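Local coordinates for inactive glucansucrase (Lactobacillus reuteri, PDB 5JBD), which is a catalytically inactive member of glycoside hydrolase family 70, built around a parallel beta/alpha barrel and carrying a bound calcium ion, at residues S247-L256 against S822-I833; E166-S174 against L846-A854. One frame throughout, in Å; residues are numbered along the deposited sequence.

Contact 1: S247-L256 against S822-I833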
loop_
_atom_site.group_PDB
_atom_site.type_symbol
_atom_site.label_atom_id
_atom_site.label_comp_id
_atom_site.label_asym_id
_atom_site.label_seq_id
_atom_site.Cartn_x
_atom_site.Cartn_y
_atom_site.Cartn_z
ATOM N N SER A 247 17.028 5.801 4.820
ATOM C CA SER A 247 18.357 6.453 4.765
ATOM C C SER A 247 19.353 5.847 5.775
ATOM O O SER A 247 20.549 6.124 5.694
ATOM C CB SER A 247 18.237 7.944 5.035
ATOM O OG SER A 247 17.994 8.208 6.411
ATOM N N ASN A 248 18.875 5.052 6.735
ATOM C CA ASN A 248 19.770 4.469 7.752
ATOM C C ASN A 248 20.584 3.332 7.120
ATOM O O ASN A 248 19.989 2.379 6.620
ATOM C CB ASN A 248 18.954 3.968 8.952
ATOM C CG ASN A 248 19.829 3.440 10.082
ATOM O OD1 ASN A 248 20.677 2.572 9.861
ATOM N ND2 ASN A 248 19.638 3.967 11.293
ATOM N N PRO A 249 21.936 3.412 7.148
ATOM C CA PRO A 249 22.750 2.347 6.525
ATOM C C PRO A 249 22.489 0.924 7.021
ATOM O O PRO A 249 22.616 -0.023 6.239
ATOM C CB PRO A 249 24.197 2.765 6.835
ATOM C CG PRO A 249 24.125 4.228 7.043
ATOM C CD PRO A 249 22.784 4.484 7.684
ATOM N N VAL A 250 22.108 0.771 8.290
ATOM C CA VAL A 250 21.733 -0.549 8.842
ATOM C C VAL A 250 20.423 -1.049 8.222
ATOM O O VAL A 250 20.300 -2.232 7.878
ATOM C CB VAL A 250 21.676 -0.551 10.399
ATOM C CG1 VAL A 250 21.226 -1.910 10.926
ATOM C CG2 VAL A 250 23.041 -0.191 10.999
ATOM N N VAL A 251 19.454 -0.153 8.065
ATOM C CA VAL A 251 18.205 -0.487 7.391
ATOM C C VAL A 251 18.479 -0.855 5.922
ATOM O O VAL A 251 17.877 -1.802 5.384
ATOM C CB VAL A 251 17.169 0.653 7.504
ATOM C CG1 VAL A 251 15.907 0.341 6.694
ATOM C CG2 VAL A 251 16.793 0.863 8.965
ATOM N N GLN A 252 19.395 -0.134 5.284
ATOM C CA GLN A 252 19.703 -0.395 3.865
ATOM C C GLN A 252 20.283 -1.798 3.703
ATOM O O GLN A 252 19.904 -2.511 2.774
ATOM C CB GLN A 252 20.634 0.672 3.293
ATOM C CG GLN A 252 19.955 2.029 3.177
ATOM C CD GLN A 252 20.836 3.107 2.580
ATOM O OE1 GLN A 252 22.029 2.912 2.336
ATOM N NE2 GLN A 252 20.239 4.263 2.327
ATOM N N ALA A 253 21.160 -2.209 4.634
ATOM C CA ALA A 253 21.672 -3.576 4.636
ATOM C C ALA A 253 20.556 -4.595 4.892
ATOM O O ALA A 253 20.505 -5.634 4.231
ATOM C CB ALA A 253 22.801 -3.732 5.653
ATOM N N GLU A 254 19.649 -4.301 5.821
ATOM C CA GLU A 254 18.496 -5.189 6.071
ATOM C C GLU A 254 17.578 -5.380 4.844
ATOM O O GLU A 254 17.060 -6.482 4.626
ATOM C CB GLU A 254 17.706 -4.744 7.328
ATOM C CG GLU A 254 16.360 -5.437 7.593
ATOM C CD GLU A 254 16.417 -6.958 7.690
ATOM O OE1 GLU A 254 17.511 -7.536 7.886
ATOM O OE2 GLU A 254 15.336 -7.587 7.570
ATOM N N ASN A 255 17.391 -4.342 4.033
ATOM C CA ASN A 255 16.602 -4.489 2.785
ATOM C C ASN A 255 17.251 -5.491 1.823
ATOM O O ASN A 255 16.546 -6.312 1.209
ATOM C CB ASN A 255 16.401 -3.141 2.077
ATOM C CG ASN A 255 15.525 -2.189 2.864
ATOM O OD1 ASN A 255 14.619 -2.606 3.607
ATOM N ND2 ASN A 255 15.788 -0.899 2.703
ATOM N N LEU A 256 18.585 -5.438 1.729
ATOM C CA LEU A 256 19.350 -6.383 0.920
ATOM C C LEU A 256 19.154 -7.807 1.423
ATOM O O LEU A 256 18.927 -8.714 0.616
ATOM C CB LEU A 256 20.840 -6.016 0.887
ATOM C CG LEU A 256 21.175 -4.696 0.208
ATOM C CD1 LEU A 256 22.637 -4.349 0.395
ATOM C CD2 LEU A 256 20.838 -4.748 -1.270
ATOM N N SER A 822 22.436 9.371 -1.049
ATOM C CA SER A 822 21.804 10.254 -0.069
ATOM C C SER A 822 22.679 10.469 1.171
ATOM O O SER A 822 22.721 11.581 1.687
ATOM C CB SER A 822 20.403 9.767 0.323
ATOM O OG SER A 822 20.423 8.725 1.288
ATOM N N THR A 823 23.407 9.433 1.594
ATOM C CA THR A 823 24.229 9.483 2.838
ATOM C C THR A 823 25.726 9.639 2.649
ATOM O O THR A 823 26.409 10.104 3.565
ATOM C CB THR A 823 24.062 8.199 3.653
ATOM O OG1 THR A 823 24.446 7.068 2.852
ATOM C CG2 THR A 823 22.638 8.054 4.109
ATOM N N GLY A 824 26.240 9.222 1.491
ATOM C CA GLY A 824 27.680 9.135 1.267
ATOM C C GLY A 824 28.382 8.005 2.015
ATOM O O GLY A 824 29.608 7.999 2.059
ATOM N N VAL A 825 27.628 7.043 2.570
ATOM C CA VAL A 825 28.212 5.856 3.213
ATOM C C VAL A 825 27.564 4.577 2.692
ATOM O O VAL A 825 26.467 4.612 2.119
ATOM C CB VAL A 825 28.130 5.905 4.760
ATOM C CG1 VAL A 825 28.898 7.107 5.299
ATOM C CG2 VAL A 825 26.695 5.932 5.251
ATOM N N ALA A 826 28.273 3.456 2.862
ATOM C CA ALA A 826 27.786 2.164 2.382
ATOM C C ALA A 826 26.775 1.571 3.356
ATOM O O ALA A 826 26.803 1.889 4.550
ATOM C CB ALA A 826 28.932 1.194 2.170
ATOM N N PRO A 827 25.877 0.700 2.857
ATOM C CA PRO A 827 25.075 -0.112 3.783
ATOM C C PRO A 827 25.984 -0.836 4.802
ATOM O O PRO A 827 27.122 -1.208 4.471
ATOM C CB PRO A 827 24.360 -1.109 2.874
ATOM C CG PRO A 827 24.342 -0.467 1.523
ATOM C CD PRO A 827 25.580 0.390 1.448
ATOM N N ASP A 828 25.480 -0.972 6.021
ATOM C CA ASP A 828 26.261 -1.397 7.189
ATOM C C ASP A 828 25.753 -2.768 7.629
ATOM O O ASP A 828 24.716 -2.859 8.288
ATOM C CB ASP A 828 26.089 -0.375 8.316
ATOM C CG ASP A 828 26.916 -0.703 9.562
ATOM O OD1 ASP A 828 27.635 -1.733 9.609
ATOM O OD2 ASP A 828 26.808 0.083 10.514
ATOM N N PRO A 829 26.467 -3.838 7.251
ATOM C CA PRO A 829 26.029 -5.174 7.613
ATOM C C PRO A 829 26.482 -5.612 9.026
ATOM O O PRO A 829 26.220 -6.760 9.408
ATOM C CB PRO A 829 26.708 -6.028 6.552
ATOM C CG PRO A 829 28.024 -5.351 6.368
ATOM C CD PRO A 829 27.775 -3.878 6.575
ATOM N N THR A 830 27.139 -4.732 9.792
ATOM C CA THR A 830 27.694 -5.129 11.109
ATOM C C THR A 830 26.664 -5.182 12.234
ATOM O O THR A 830 26.997 -5.612 13.346
ATOM C CB THR A 830 28.854 -4.214 11.570
ATOM O OG1 THR A 830 28.368 -2.890 11.854
ATOM C CG2 THR A 830 29.965 -4.161 10.530
ATOM N N VAL A 831 25.437 -4.734 11.965
ATOM C CA VAL A 831 24.344 -4.753 12.925
ATOM C C VAL A 831 23.179 -5.478 12.266
ATOM O O VAL A 831 22.837 -5.183 11.109
ATOM C CB VAL A 831 23.924 -3.315 13.326
ATOM C CG1 VAL A 831 22.687 -3.331 14.216
ATOM C CG2 VAL A 831 25.077 -2.599 14.011
ATOM N N ARG A 832 22.602 -6.439 12.978
ATOM C CA ARG A 832 21.431 -7.165 12.507
ATOM C C ARG A 832 20.182 -6.558 13.128
ATOM O O ARG A 832 20.140 -6.319 14.338
ATOM C CB ARG A 832 21.521 -8.642 12.875
ATOM C CG ARG A 832 22.640 -9.383 12.146
ATOM C CD ARG A 832 22.687 -10.863 12.500
ATOM N NE ARG A 832 21.413 -11.569 12.267
ATOM C CZ ARG A 832 21.224 -12.877 12.479
ATOM N NH1 ARG A 832 22.221 -13.653 12.932
ATOM N NH2 ARG A 832 20.033 -13.426 12.236
ATOM N N ILE A 833 19.164 -6.312 12.305
ATOM C CA ILE A 833 17.865 -5.880 12.824
ATOM C C ILE A 833 17.030 -7.121 13.196
ATOM O O ILE A 833 16.384 -7.727 12.339
ATOM C CB ILE A 833 17.108 -4.978 11.822
ATOM C CG1 ILE A 833 17.943 -3.723 11.539
ATOM C CG2 ILE A 833 15.741 -4.605 12.391
ATOM C CD1 ILE A 833 17.327 -2.743 10.551
HETATM O O HOH W 1 21.313 -4.806 8.778
HETATM O O HOH W 2 19.469 -6.854 9.622
#

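Contact 2: E166-S174 against L846-A854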
loop_
_atom_site.group_PDB
_atom_site.type_symbol
_atom_site.label_atom_id
_atom_site.label_comp_id
_atom_site.label_asym_id
_atom_site.label_seq_id
_atom_site.Cartn_x
_atom_site.Cartn_y
_atom_site.Cartn_z
ATOM N N GLU A 166 -7.076 15.150 25.783
ATOM C CA GLU A 166 -5.644 14.847 25.918
ATOM C C GLU A 166 -5.294 13.359 26.153
ATOM O O GLU A 166 -4.140 12.964 25.959
ATOM C CB GLU A 166 -4.967 15.774 26.931
ATOM C CG GLU A 166 -5.307 15.509 28.381
ATOM C CD GLU A 166 -4.975 16.695 29.252
ATOM O OE1 GLU A 166 -3.777 16.872 29.566
ATOM O OE2 GLU A 166 -5.910 17.435 29.613
ATOM N N LEU A 167 -6.280 12.533 26.509
ATOM C CA LEU A 167 -6.080 11.087 26.699
ATOM C C LEU A 167 -6.705 10.254 25.576
ATOM O O LEU A 167 -6.928 9.047 25.739
ATOM C CB LEU A 167 -6.652 10.645 28.068
ATOM C CG LEU A 167 -6.301 11.521 29.273
ATOM C CD1 LEU A 167 -6.965 10.977 30.538
ATOM C CD2 LEU A 167 -4.792 11.622 29.454
ATOM N N SER A 168 -6.963 10.883 24.424
ATOM C CA SER A 168 -7.641 10.216 23.321
ATOM C C SER A 168 -7.300 10.901 22.000
ATOM O O SER A 168 -6.553 11.882 21.971
ATOM C CB SER A 168 -9.155 10.209 23.555
ATOM O OG SER A 168 -9.662 11.525 23.697
ATOM N N ALA A 169 -7.857 10.366 20.919
ATOM C CA ALA A 169 -7.466 10.715 19.556
ATOM C C ALA A 169 -7.464 12.210 19.241
ATOM O O ALA A 169 -6.511 12.697 18.636
ATOM C CB ALA A 169 -8.350 9.973 18.554
ATOM N N SER A 170 -8.482 12.941 19.694
ATOM C CA SER A 170 -8.672 14.328 19.235
ATOM C C SER A 170 -7.483 15.267 19.500
ATOM O O SER A 170 -7.205 16.147 18.686
ATOM C CB SER A 170 -9.969 14.939 19.785
ATOM O OG SER A 170 -9.904 15.127 21.179
ATOM N N SER A 171 -6.759 15.076 20.603
ATOM C CA SER A 171 -5.579 15.920 20.895
ATOM C C SER A 171 -4.403 15.728 19.915
ATOM O O SER A 171 -3.483 16.527 19.917
ATOM C CB SER A 171 -5.063 15.698 22.328
ATOM O OG SER A 171 -4.664 14.356 22.526
ATOM N N GLU A 172 -4.423 14.665 19.111
ATOM C CA GLU A 172 -3.386 14.450 18.097
ATOM C C GLU A 172 -3.507 15.409 16.900
ATOM O O GLU A 172 -2.548 15.570 16.144
ATOM C CB GLU A 172 -3.404 12.999 17.632
ATOM C CG GLU A 172 -3.089 12.021 18.764
ATOM C CD GLU A 172 -3.071 10.568 18.313
ATOM O OE1 GLU A 172 -3.571 10.264 17.202
ATOM O OE2 GLU A 172 -2.558 9.719 19.084
ATOM N N LEU A 173 -4.689 16.017 16.746
ATOM C CA LEU A 173 -4.971 17.081 15.767
ATOM C C LEU A 173 -5.073 16.563 14.331
ATOM O O LEU A 173 -4.294 16.941 13.464
ATOM C CB LEU A 173 -3.965 18.237 15.881
ATOM C CG LEU A 173 -3.772 18.869 17.261
ATOM C CD1 LEU A 173 -2.665 19.912 17.187
ATOM C CD2 LEU A 173 -5.054 19.499 17.785
ATOM N N SER A 174 -6.036 15.676 14.097
ATOM C CA SER A 174 -6.326 15.186 12.751
ATOM C C SER A 174 -6.887 16.301 11.887
ATOM O O SER A 174 -7.680 17.110 12.347
ATOM C CB SER A 174 -7.334 14.036 12.781
ATOM O OG SER A 174 -7.654 13.612 11.460
ATOM N N LEU A 846 -0.854 9.327 12.713
ATOM C CA LEU A 846 -1.423 9.491 14.049
ATOM C C LEU A 846 -2.057 8.169 14.478
ATOM O O LEU A 846 -2.762 7.538 13.697
ATOM C CB LEU A 846 -2.452 10.623 14.078
ATOM C CG LEU A 846 -2.027 12.001 13.560
ATOM C CD1 LEU A 846 -3.152 13.010 13.748
ATOM C CD2 LEU A 846 -0.735 12.491 14.203
ATOM N N GLN A 847 -1.772 7.729 15.708
ATOM C CA GLN A 847 -2.178 6.388 16.142
ATOM C C GLN A 847 -3.463 6.341 16.975
ATOM O O GLN A 847 -3.854 5.266 17.442
ATOM C CB GLN A 847 -1.016 5.714 16.885
ATOM C CG GLN A 847 0.181 5.448 15.983
ATOM C CD GLN A 847 1.220 4.543 16.618
ATOM O OE1 GLN A 847 1.135 4.213 17.800
ATOM N NE2 GLN A 847 2.235 4.162 15.843
ATOM N N ASN A 848 -4.109 7.496 17.151
ATOM C CA ASN A 848 -5.386 7.612 17.867
ATOM C C ASN A 848 -5.301 7.223 19.364
ATOM O O ASN A 848 -6.233 6.637 19.898
ATOM C CB ASN A 848 -6.495 6.786 17.175
ATOM C CG ASN A 848 -6.742 7.202 15.733
ATOM O OD1 ASN A 848 -6.779 6.364 14.838
ATOM N ND2 ASN A 848 -6.919 8.489 15.504
ATOM N N ILE A 849 -4.197 7.579 20.022
ATOM C CA ILE A 849 -4.025 7.326 21.472
ATOM C C ILE A 849 -4.040 8.573 22.361
ATOM O O ILE A 849 -4.387 8.483 23.551
ATOM C CB ILE A 849 -2.753 6.498 21.763
ATOM C CG1 ILE A 849 -1.485 7.223 21.299
ATOM C CG2 ILE A 849 -2.863 5.127 21.101
ATOM C CD1 ILE A 849 -0.207 6.493 21.629
ATOM N N GLY A 850 -3.633 9.711 21.810
ATOM C CA GLY A 850 -3.615 10.985 22.520
ATOM C C GLY A 850 -2.204 11.475 22.765
ATOM O O GLY A 850 -1.286 10.671 22.952
ATOM N N ILE A 851 -2.046 12.795 22.786
ATOM C CA ILE A 851 -0.738 13.436 22.947
ATOM C C ILE A 851 -0.409 13.736 24.414
ATOM O O ILE A 851 0.740 14.046 24.727
ATOM C CB ILE A 851 -0.646 14.718 22.061
ATOM C CG1 ILE A 851 0.805 15.099 21.733
ATOM C CG2 ILE A 851 -1.339 15.921 22.707
ATOM C CD1 ILE A 851 1.625 14.016 21.074
ATOM N N GLY A 852 -1.417 13.647 25.296
ATOM C CA GLY A 852 -1.267 13.947 26.727
ATOM C C GLY A 852 -1.269 12.754 27.664
ATOM O O GLY A 852 -1.517 12.926 28.859
ATOM N N LEU A 853 -1.004 11.550 27.148
ATOM C CA LEU A 853 -0.928 10.349 27.988
ATOM C C LEU A 853 0.232 10.417 28.975
ATOM O O LEU A 853 0.099 9.955 30.114
ATOM C CB LEU A 853 -0.803 9.062 27.151
ATOM C CG LEU A 853 -2.010 8.614 26.320
ATOM C CD1 LEU A 853 -1.701 7.331 25.559
ATOM C CD2 LEU A 853 -3.231 8.404 27.189
ATOM N N ALA A 854 1.358 10.982 28.531
ATOM C CA ALA A 854 2.573 11.071 29.351
ATOM C C ALA A 854 2.360 11.933 30.591
ATOM O O ALA A 854 1.973 13.096 30.477
ATOM C CB ALA A 854 3.728 11.611 28.520
HETATM O O HOH W 3 -1.374 15.478 29.901
#

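Contact 1: S247-L256 against S822-I833
Pro249 and Pro827 bring the backbones closest, their CA atoms 4.4 Å apart, where the irregular loop 822-833, turning at Thr823-Val825 and Asp828-Thr830, passes along the first turns of helix 249-263. One direct hydrogen bond joins the two segments: Asp828 N donates to Pro249 O at 3.0 Å, nearly straight at 169°. The same oxygen takes the helical bond from Ala253 N, the two donors coming from opposite faces of its carbonyl plane. Asn248 caps the helix, its OD1 accepting from Val250 N. Val250 carries much of the apolar contact: CG1, anti to the backbone N (chi1 177°), packs on Ile833 CG1 at 3.8 Å, while CG2 lies alongside the Asp828 carboxylate. Further along the helix, Ile833 CD1 meets Glu254 CB at 3.8 Å and Val251 CG2. Pro827 CB packs on Ala253 CB at 4.1 Å, and Pro249 CG on Val825 CG2 at 3.6 Å. One water donates to both Val250 O and Val831 O, another to Glu254 OE1 while accepting from Ile833 N. Glu254 OE2 is held by Tyr713. Asp828 OD1, accepting from Thr830 N and OG1, closes an Asx turn in this late loop, which precedes strand 841-845 and covers the N-capped start of helix 249-263.

Contact 2: E166-S174 against L846-A854
Glu172 lays its carboxylate against the backbone of the turn 848-850. Left-handed backbone angles at Asn848 followed by right-handed ones at Ile849 make this turn an anion-binding nest, whose three N-H groups converge on Glu172 as the anion. It joins the 3-10 turn 169-172 to the loop after strand 841-845 of the six-stranded antiparallel sheet. OE1 accepts from Asn848 N at 2.8 Å on its syn side, whereas OE2 takes Ile849 N and Gly850 N, each at 2.9 Å, from one face well above the carboxylate plane. Tyr786 OH of strand 784-791 also bonds OE2, so the group is gripped by four donors, probably stabilising its negative charge. Extended beyond CG (chi2 -179°), the chain carries the carboxylate to these amides. Leu846 CD1 packs on Glu172 CB at 3.9 Å. Gly850 sits where the backbones are close, its CA 3.1 Å from Ser168 O; a side chain there would run into Ser168 N, Leu167 C, Glu166 O and the carbonyl oxygen of Ile849. Beyond it, Gly852 N donates to Glu166 O, and a water links Glu166 OE1 to Gly852 O. Ser171 OG, which also bonds Pro165 O, accepts from Ile851 N at 3.1 Å, almost straight at 173°.

In the fold
Contact 2 encloses contact 1 along the chain: 166-174 comes first, then 247-256, and after more than 560 residues 822-833 and 846-854 return to them in reverse order. Their centres are 33 Å apart and their nearest atoms about 16 Å. The six-stranded antiparallel sheet connects them: strand 841-845 runs between 822-833 and 846-854, while its neighbours 193-197 and 242-244 come between 166-174 and helix 249-263 along the chain. Asp243 in 242-244 helps bind the calcium ion. The sheet mixes these early strands with late ones (752-753, 758-767, 784-791, 841-845), consistent with the U-shaped chain path of family 70, whose domains draw on both ends of the chain, and with its circularly permuted barrel.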